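Local atomic coordinates of membrane protein implicated in regulation of membrane protease activity (Corynebacterium glutamicum ATCC 13032, PDB entry 3CP0), a protein that is of unknown mechanism but, as a membrane protein with a soluble NfeD-like beta-barrel domain, probably helps regulate membrane protease activity. Residues A[24-35]-A[60-71]. Numbering follows the deposited sequence.
Sequences LVGHRAEVLEDV and FAEGEIVSVIDI. With ZN (zinc ion), chain B.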
ATOM      1  N   LEU A  24      -1.206  -2.590  11.258  1.00 24.61           N
ATOM      2  CA  LEU A  24      -0.610  -1.771  10.185  1.00 23.82           C
ATOM      3  C   LEU A  24      -1.627  -0.810   9.524  1.00 21.60           C
ATOM      4  O   LEU A  24      -1.246   0.107   8.830  1.00 20.38           O
ATOM      5  CB  LEU A  24       0.073  -2.619   9.118  1.00 24.01           C
ATOM      6  CG  LEU A  24       1.310  -3.365   9.661  1.00 27.82           C
ATOM      7  CD1 LEU A  24       1.854  -4.240   8.572  1.00 30.59           C
ATOM      8  CD2 LEU A  24       2.404  -2.418  10.226  1.00 29.50           C
ATOM      9  N   VAL A  25      -2.912  -1.044   9.768  1.00 19.27           N
ATOM     10  CA  VAL A  25      -3.921  -0.247   9.085  1.00 19.71           C
ATOM     11  C   VAL A  25      -3.881   1.131   9.710  1.00 19.16           C
ATOM     12  O   VAL A  25      -3.910   1.256  10.921  1.00 21.21           O
ATOM     13  CB  VAL A  25      -5.285  -0.931   9.216  1.00 21.62           C
ATOM     14  CG1 VAL A  25      -6.323  -0.083   8.642  1.00 23.31           C
ATOM     15  CG2 VAL A  25      -5.226  -2.297   8.502  1.00 21.83           C
ATOM     16  N   GLY A  26      -3.804   2.149   8.858  1.00 17.36           N
ATOM     17  CA  GLY A  26      -3.687   3.523   9.249  1.00 18.55           C
ATOM     18  C   GLY A  26      -2.251   4.014   9.087  1.00 19.12           C
ATOM     19  O   GLY A  26      -2.026   5.233   9.104  1.00 21.50           O
ATOM     20  N   HIS A  27      -1.305   3.100   8.887  1.00 18.41           N
ATOM     21  CA  HIS A  27       0.106   3.543   8.625  1.00 17.77           C
ATOM     22  C   HIS A  27       0.233   4.135   7.233  1.00 18.05           C
ATOM     23  O   HIS A  27      -0.409   3.646   6.276  1.00 19.70           O
ATOM     24  CB  HIS A  27       1.082   2.350   8.633  1.00 17.66           C
ATOM     25  CG  HIS A  27       1.437   1.829  10.005  1.00 18.70           C
ATOM     26  ND1 HIS A  27       0.531   1.722  11.051  1.00 18.68           N
ATOM     27  CD2 HIS A  27       2.615   1.317  10.468  1.00 19.19           C
ATOM     28  CE1 HIS A  27       1.141   1.179  12.095  1.00 22.19           C
ATOM     29  NE2 HIS A  27       2.406   0.952  11.769  1.00 20.94           N
ATOM     30  N   ARG A  28       1.116   5.112   7.076  1.00 18.61           N
ATOM     31  CA  ARG A  28       1.544   5.501   5.736  1.00 18.07           C
ATOM     32  C   ARG A  28       2.608   4.546   5.190  1.00 19.35           C
ATOM     33  O   ARG A  28       3.309   3.837   5.962  1.00 19.98           O
ATOM     34  CB  ARG A  28       2.059   6.916   5.786  1.00 18.59           C
ATOM     35  CG  ARG A  28       0.839   7.881   6.044  1.00 20.33           C
ATOM     36  CD  ARG A  28       1.367   9.159   6.513  1.00 24.99           C
ATOM     37  NE  ARG A  28       0.269  10.076   6.819  1.00 25.54           N
ATOM     38  CZ  ARG A  28      -0.375  10.116   7.987  1.00 30.77           C
ATOM     39  NH1 ARG A  28      -0.022   9.285   8.996  1.00 26.41           N
ATOM     40  NH2 ARG A  28      -1.348  11.001   8.160  1.00 31.26           N
ATOM     41  N   ALA A  29       2.806   4.576   3.877  1.00 18.47           N
ATOM     42  CA  ALA A  29       3.841   3.727   3.256  1.00 19.20           C
ATOM     43  C   ALA A  29       4.359   4.445   2.017  1.00 18.65           C
ATOM     44  O   ALA A  29       3.621   5.202   1.371  1.00 19.90           O
ATOM     45  CB  ALA A  29       3.242   2.368   2.879  1.00 19.33           C
ATOM     46  N   GLU A  30       5.563   4.080   1.635  1.00 18.05           N
ATOM     47  CA  GLU A  30       6.195   4.703   0.480  1.00 18.02           C
ATOM     48  C   GLU A  30       6.200   3.712  -0.679  1.00 18.55           C
ATOM     49  O   GLU A  30       6.556   2.518  -0.514  1.00 18.17           O
ATOM     50  CB  GLU A  30       7.610   5.095   0.881  1.00 17.29           C
ATOM     51  CG  GLU A  30       8.334   5.724  -0.233  1.00 20.59           C
ATOM     52  CD  GLU A  30       9.747   6.253   0.158  1.00 28.56           C
ATOM     53  OE1 GLU A  30      10.193   6.129   1.340  1.00 31.03           O
ATOM     54  OE2 GLU A  30      10.393   6.804  -0.743  1.00 32.76           O
ATOM     55  N   VAL A  31       5.709   4.162  -1.832  1.00 17.73           N
ATOM     56  CA  VAL A  31       5.597   3.242  -2.979  1.00 18.20           C
ATOM     57  C   VAL A  31       6.990   2.937  -3.546  1.00 18.86           C
ATOM     58  O   VAL A  31       7.765   3.855  -3.855  1.00 18.74           O
ATOM     59  CB  VAL A  31       4.685   3.789  -4.083  1.00 18.87           C
ATOM     60  CG1 VAL A  31       4.724   2.832  -5.291  1.00 18.14           C
ATOM     61  CG2 VAL A  31       3.196   3.998  -3.555  1.00 17.98           C
ATOM     62  N   LEU A  32       7.331   1.646  -3.619  1.00 18.49           N
ATOM     63  CA  LEU A  32       8.607   1.220  -4.220  1.00 20.11           C
ATOM     64  C   LEU A  32       8.474   0.726  -5.639  1.00 20.55           C
ATOM     65  O   LEU A  32       9.423   0.893  -6.433  1.00 20.86           O
ATOM     66  CB  LEU A  32       9.276   0.085  -3.406  1.00 20.19           C
ATOM     67  CG  LEU A  32       9.501   0.390  -1.932  1.00 25.20           C
ATOM     68  CD1 LEU A  32      10.111  -0.812  -1.246  1.00 28.32           C
ATOM     69  CD2 LEU A  32      10.385   1.636  -1.741  1.00 25.79           C
ATOM     70  N   GLU A  33       7.390   0.012  -5.932  0.50 20.28           N
ATOM     71  CA  GLU A  33       7.051  -0.329  -7.315  0.50 20.55           C
ATOM     72  C   GLU A  33       5.592   0.035  -7.492  0.50 20.28           C
ATOM     73  O   GLU A  33       4.769  -0.185  -6.580  0.50 19.50           O
ATOM     74  CB  GLU A  33       7.259  -1.812  -7.585  0.50 21.00           C
ATOM     75  CG  GLU A  33       8.570  -2.376  -7.082  0.50 23.43           C
ATOM     76  CD  GLU A  33       9.776  -2.037  -7.956  0.50 30.69           C
ATOM     77  OE1 GLU A  33       9.640  -1.333  -8.996  0.50 31.97           O
ATOM     78  OE2 GLU A  33      10.883  -2.497  -7.588  0.50 32.86           O
ATOM     79  N   ASP A  34       5.275   0.584  -8.663  1.00 19.62           N
ATOM     80  CA  ASP A  34       3.954   1.202  -8.927  1.00 20.03           C
ATOM     81  C   ASP A  34       2.814   0.301  -8.473  1.00 20.63           C
ATOM     82  O   ASP A  34       2.804  -0.907  -8.832  1.00 18.92           O
ATOM     83  CB  ASP A  34       3.744   1.464 -10.422  1.00 22.06           C
ATOM     84  CG  ASP A  34       4.642   2.539 -10.992  1.00 26.34           C
ATOM     85  OD1 ASP A  34       5.578   3.044 -10.318  1.00 28.79           O
ATOM     86  OD2 ASP A  34       4.396   2.873 -12.197  1.00 35.85           O
ATOM     87  N   VAL A  35       1.893   0.886  -7.718  1.00 19.39           N
ATOM     88  CA  VAL A  35       0.776   0.149  -7.116  1.00 19.57           C
ATOM     89  C   VAL A  35      -0.497   0.368  -7.896  1.00 22.32           C
ATOM     90  O   VAL A  35      -0.970   1.502  -8.015  1.00 23.73           O
ATOM     91  CB  VAL A  35       0.521   0.583  -5.653  1.00 18.86           C
ATOM     92  CG1 VAL A  35      -0.713  -0.141  -5.068  1.00 23.54           C
ATOM     93  CG2 VAL A  35       1.756   0.325  -4.803  1.00 18.57           C
ATOM     94  N   PHE A  60      -0.659   4.358  -8.139  1.00 19.51           N
ATOM     95  CA  PHE A  60       0.231   5.183  -7.328  1.00 18.47           C
ATOM     96  C   PHE A  60       1.642   4.924  -7.818  1.00 19.66           C
ATOM     97  O   PHE A  60       2.147   3.780  -7.758  1.00 20.56           O
ATOM     98  CB  PHE A  60       0.080   4.808  -5.825  1.00 18.56           C
ATOM     99  CG  PHE A  60      -1.259   5.145  -5.281  1.00 19.25           C
ATOM    100  CD1 PHE A  60      -1.549   6.449  -4.904  1.00 19.04           C
ATOM    101  CD2 PHE A  60      -2.227   4.153  -5.130  1.00 18.36           C
ATOM    102  CE1 PHE A  60      -2.813   6.785  -4.384  1.00 23.31           C
ATOM    103  CE2 PHE A  60      -3.501   4.450  -4.628  1.00 20.45           C
ATOM    104  CZ  PHE A  60      -3.781   5.766  -4.242  1.00 20.25           C
ATOM    105  N   ALA A  61       2.317   5.966  -8.280  1.00 18.68           N
ATOM    106  CA  ALA A  61       3.627   5.725  -8.866  1.00 20.90           C
ATOM    107  C   ALA A  61       4.733   5.623  -7.786  1.00 20.74           C
ATOM    108  O   ALA A  61       4.570   6.130  -6.670  1.00 20.00           O
ATOM    109  CB  ALA A  61       3.955   6.890  -9.824  1.00 20.89           C
ATOM    110  N   GLU A  62       5.847   4.970  -8.137  0.50 20.73           N
ATOM    111  CA  GLU A  62       7.038   4.910  -7.295  0.50 20.83           C
ATOM    112  C   GLU A  62       7.371   6.297  -6.732  0.50 21.02           C
ATOM    113  O   GLU A  62       7.428   7.287  -7.488  0.50 20.96           O
ATOM    114  CB  GLU A  62       8.245   4.401  -8.101  0.50 21.06           C
ATOM    115  CG  GLU A  62       9.507   4.239  -7.261  0.50 20.81           C
ATOM    116  CD  GLU A  62      10.781   4.083  -8.080  0.50 22.49           C
ATOM    117  OE1 GLU A  62      10.736   4.127  -9.328  0.50 26.47           O
ATOM    118  OE2 GLU A  62      11.842   3.929  -7.457  0.50 24.99           O
ATOM    119  N   GLY A  63       7.616   6.333  -5.421  1.00 21.02           N
ATOM    120  CA  GLY A  63       7.955   7.554  -4.691  1.00 20.52           C
ATOM    121  C   GLY A  63       6.754   8.171  -4.029  1.00 20.48           C
ATOM    122  O   GLY A  63       6.918   8.997  -3.096  1.00 21.58           O
ATOM    123  N   GLU A  64       5.544   7.807  -4.459  1.00 19.47           N
ATOM    124  CA  GLU A  64       4.361   8.401  -3.797  1.00 21.63           C
ATOM    125  C   GLU A  64       4.190   7.872  -2.378  1.00 20.70           C
ATOM    126  O   GLU A  64       4.573   6.726  -2.091  1.00 19.91           O
ATOM    127  CB  GLU A  64       3.051   8.198  -4.600  1.00 21.72           C
ATOM    128  CG  GLU A  64       3.067   8.971  -5.957  1.00 26.09           C
ATOM    129  CD  GLU A  64       1.763   8.785  -6.773  1.00 28.50           C
ATOM    130  OE1 GLU A  64       0.676   8.685  -6.158  1.00 34.05           O
ATOM    131  OE2 GLU A  64       1.802   8.750  -8.033  1.00 35.42           O
ATOM    132  N   ILE A  65       3.630   8.723  -1.508  1.00 18.57           N
ATOM    133  CA  ILE A  65       3.246   8.268  -0.160  1.00 17.96           C
ATOM    134  C   ILE A  65       1.753   7.939  -0.149  1.00 17.78           C
ATOM    135  O   ILE A  65       0.932   8.744  -0.637  1.00 19.58           O
ATOM    136  CB  ILE A  65       3.526   9.373   0.920  1.00 18.38           C
ATOM    137  CG1 ILE A  65       4.975   9.889   0.826  1.00 19.96           C
ATOM    138  CG2 ILE A  65       3.181   8.780   2.315  1.00 19.11           C
ATOM    139  CD1 ILE A  65       6.030   8.772   0.800  1.00 20.28           C
ATOM    140  N   VAL A  66       1.412   6.736   0.343  1.00 17.18           N
ATOM    141  CA  VAL A  66       0.019   6.298   0.448  1.00 17.19           C
ATOM    142  C   VAL A  66      -0.319   5.951   1.902  1.00 17.95           C
ATOM    143  O   VAL A  66       0.593   5.897   2.763  1.00 18.15           O
ATOM    144  CB  VAL A  66      -0.177   5.042  -0.442  1.00 18.02           C
ATOM    145  CG1 VAL A  66       0.068   5.472  -1.902  1.00 16.93           C
ATOM    146  CG2 VAL A  66       0.866   3.931  -0.055  1.00 20.03           C
ATOM    147  N   SER A  67      -1.603   5.739   2.174  1.00 17.46           N
ATOM    148  CA  SER A  67      -2.084   5.321   3.482  1.00 18.04           C
ATOM    149  C   SER A  67      -2.600   3.889   3.339  1.00 18.62           C
ATOM    150  O   SER A  67      -3.345   3.561   2.377  1.00 19.99           O
ATOM    151  CB  SER A  67      -3.233   6.240   3.978  1.00 21.02           C
ATOM    152  OG  SER A  67      -2.638   7.398   4.601  1.00 22.82           O
ATOM    153  N   VAL A  68      -2.205   3.043   4.281  1.00 17.20           N
ATOM    154  CA  VAL A  68      -2.738   1.655   4.325  1.00 17.42           C
ATOM    155  C   VAL A  68      -4.124   1.701   4.953  1.00 17.30           C
ATOM    156  O   VAL A  68      -4.281   2.144   6.097  1.00 18.04           O
ATOM    157  CB  VAL A  68      -1.814   0.701   5.133  1.00 19.38           C
ATOM    158  CG1 VAL A  68      -2.415  -0.705   5.165  1.00 18.78           C
ATOM    159  CG2 VAL A  68      -0.381   0.680   4.507  1.00 19.50           C
ATOM    160  N   ILE A  69      -5.139   1.323   4.182  1.00 16.86           N
ATOM    161  CA  ILE A  69      -6.514   1.373   4.710  1.00 15.35           C
ATOM    162  C   ILE A  69      -7.165   0.018   4.985  1.00 16.94           C
ATOM    163  O   ILE A  69      -8.256  -0.082   5.486  1.00 17.19           O
ATOM    164  CB  ILE A  69      -7.427   2.359   3.835  1.00 18.46           C
ATOM    165  CG1 ILE A  69      -7.404   1.968   2.354  1.00 17.95           C
ATOM    166  CG2 ILE A  69      -6.935   3.784   3.986  1.00 20.47           C
ATOM    167  CD1 ILE A  69      -8.024   0.629   2.085  1.00 19.71           C
ATOM    168  N   ASP A  70      -6.451  -1.021   4.612  1.00 16.34           N
ATOM    169  CA  ASP A  70      -6.899  -2.403   4.865  1.00 16.85           C
ATOM    170  C   ASP A  70      -5.724  -3.331   4.644  1.00 18.54           C
ATOM    171  O   ASP A  70      -4.746  -2.973   4.031  1.00 17.99           O
ATOM    172  CB  ASP A  70      -8.061  -2.742   3.935  1.00 16.62           C
ATOM    173  CG  ASP A  70      -8.801  -4.022   4.380  1.00 23.29           C
ATOM    174  OD1 ASP A  70      -8.564  -4.558   5.509  1.00 24.37           O
ATOM    175  OD2 ASP A  70      -9.547  -4.508   3.507  1.00 26.95           O
ATOM    176  N   ILE A  71      -5.807  -4.531   5.200  1.00 19.87           N
ATOM    177  CA  ILE A  71      -4.790  -5.563   4.939  1.00 21.57           C
ATOM    178  C   ILE A  71      -5.610  -6.792   4.587  1.00 22.94           C
ATOM    179  O   ILE A  71      -6.548  -7.166   5.338  1.00 23.43           O
ATOM    180  CB  ILE A  71      -3.957  -5.870   6.173  1.00 22.46           C
ATOM    181  CG1 ILE A  71      -3.045  -4.711   6.600  1.00 25.87           C
ATOM    182  CG2 ILE A  71      -3.086  -7.156   5.925  1.00 24.92           C
ATOM    183  CD1 ILE A  71      -1.689  -4.575   5.925  1.00 29.27           C
TER
HETATM  184 ZN    ZN B 101       3.886   0.118  12.910  1.00 21.57          ZN
HETATM  185  O   HOH W   1      -2.946   7.057   7.262  1.00 28.11           O
HETATM  186  O   HOH W   2       9.441   9.319  -1.885  1.00 37.82           O
HETATM  187  O   HOH W   3       2.883  -1.345  14.082  1.00 24.98           O
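V66 and A29 exchange two backbone hydrogen bonds where strands 28-31 and 65-71 pair antiparallel, their axes at 133°, so that the first and fourth strands of this NfeD-like OB-fold barrel close on each other. The bonding extends past the strand ends: G26 N donates to V68 O, V31 bonds E64 and G63 of the type II turn 61-64, and after the corner at L32 the two segments meet again as V35 and F60 exchange two bonds. V31 points toward 60-71, its CG2 3.8 Å from V66 CG1 and 3.9 Å from F60 CB, the V31 and V66 side chains crossing at about a right angle. V66 CG1 stands 3.5 Å above the F60 ring plane, towards its rim, and V78 of strand 75-80 also touches V66. On the face of R28, E30, I65 and S67, I65 CD1 touches E30 CG at 4.0 Å, while R28 reaches E81 in a salt bridge. Facing turn 61-64, D34 has CG anti to its carbonyl carbon (chi1 -68°), bringing OD1 to E62 N at 2.9 Å, with the donor 41° out of the carboxylate plane. H27, closing the type II turn 24-27, binds zinc through NE2 at 2.0 Å; D45 and a water 2.1 Å from the metal are further ligands.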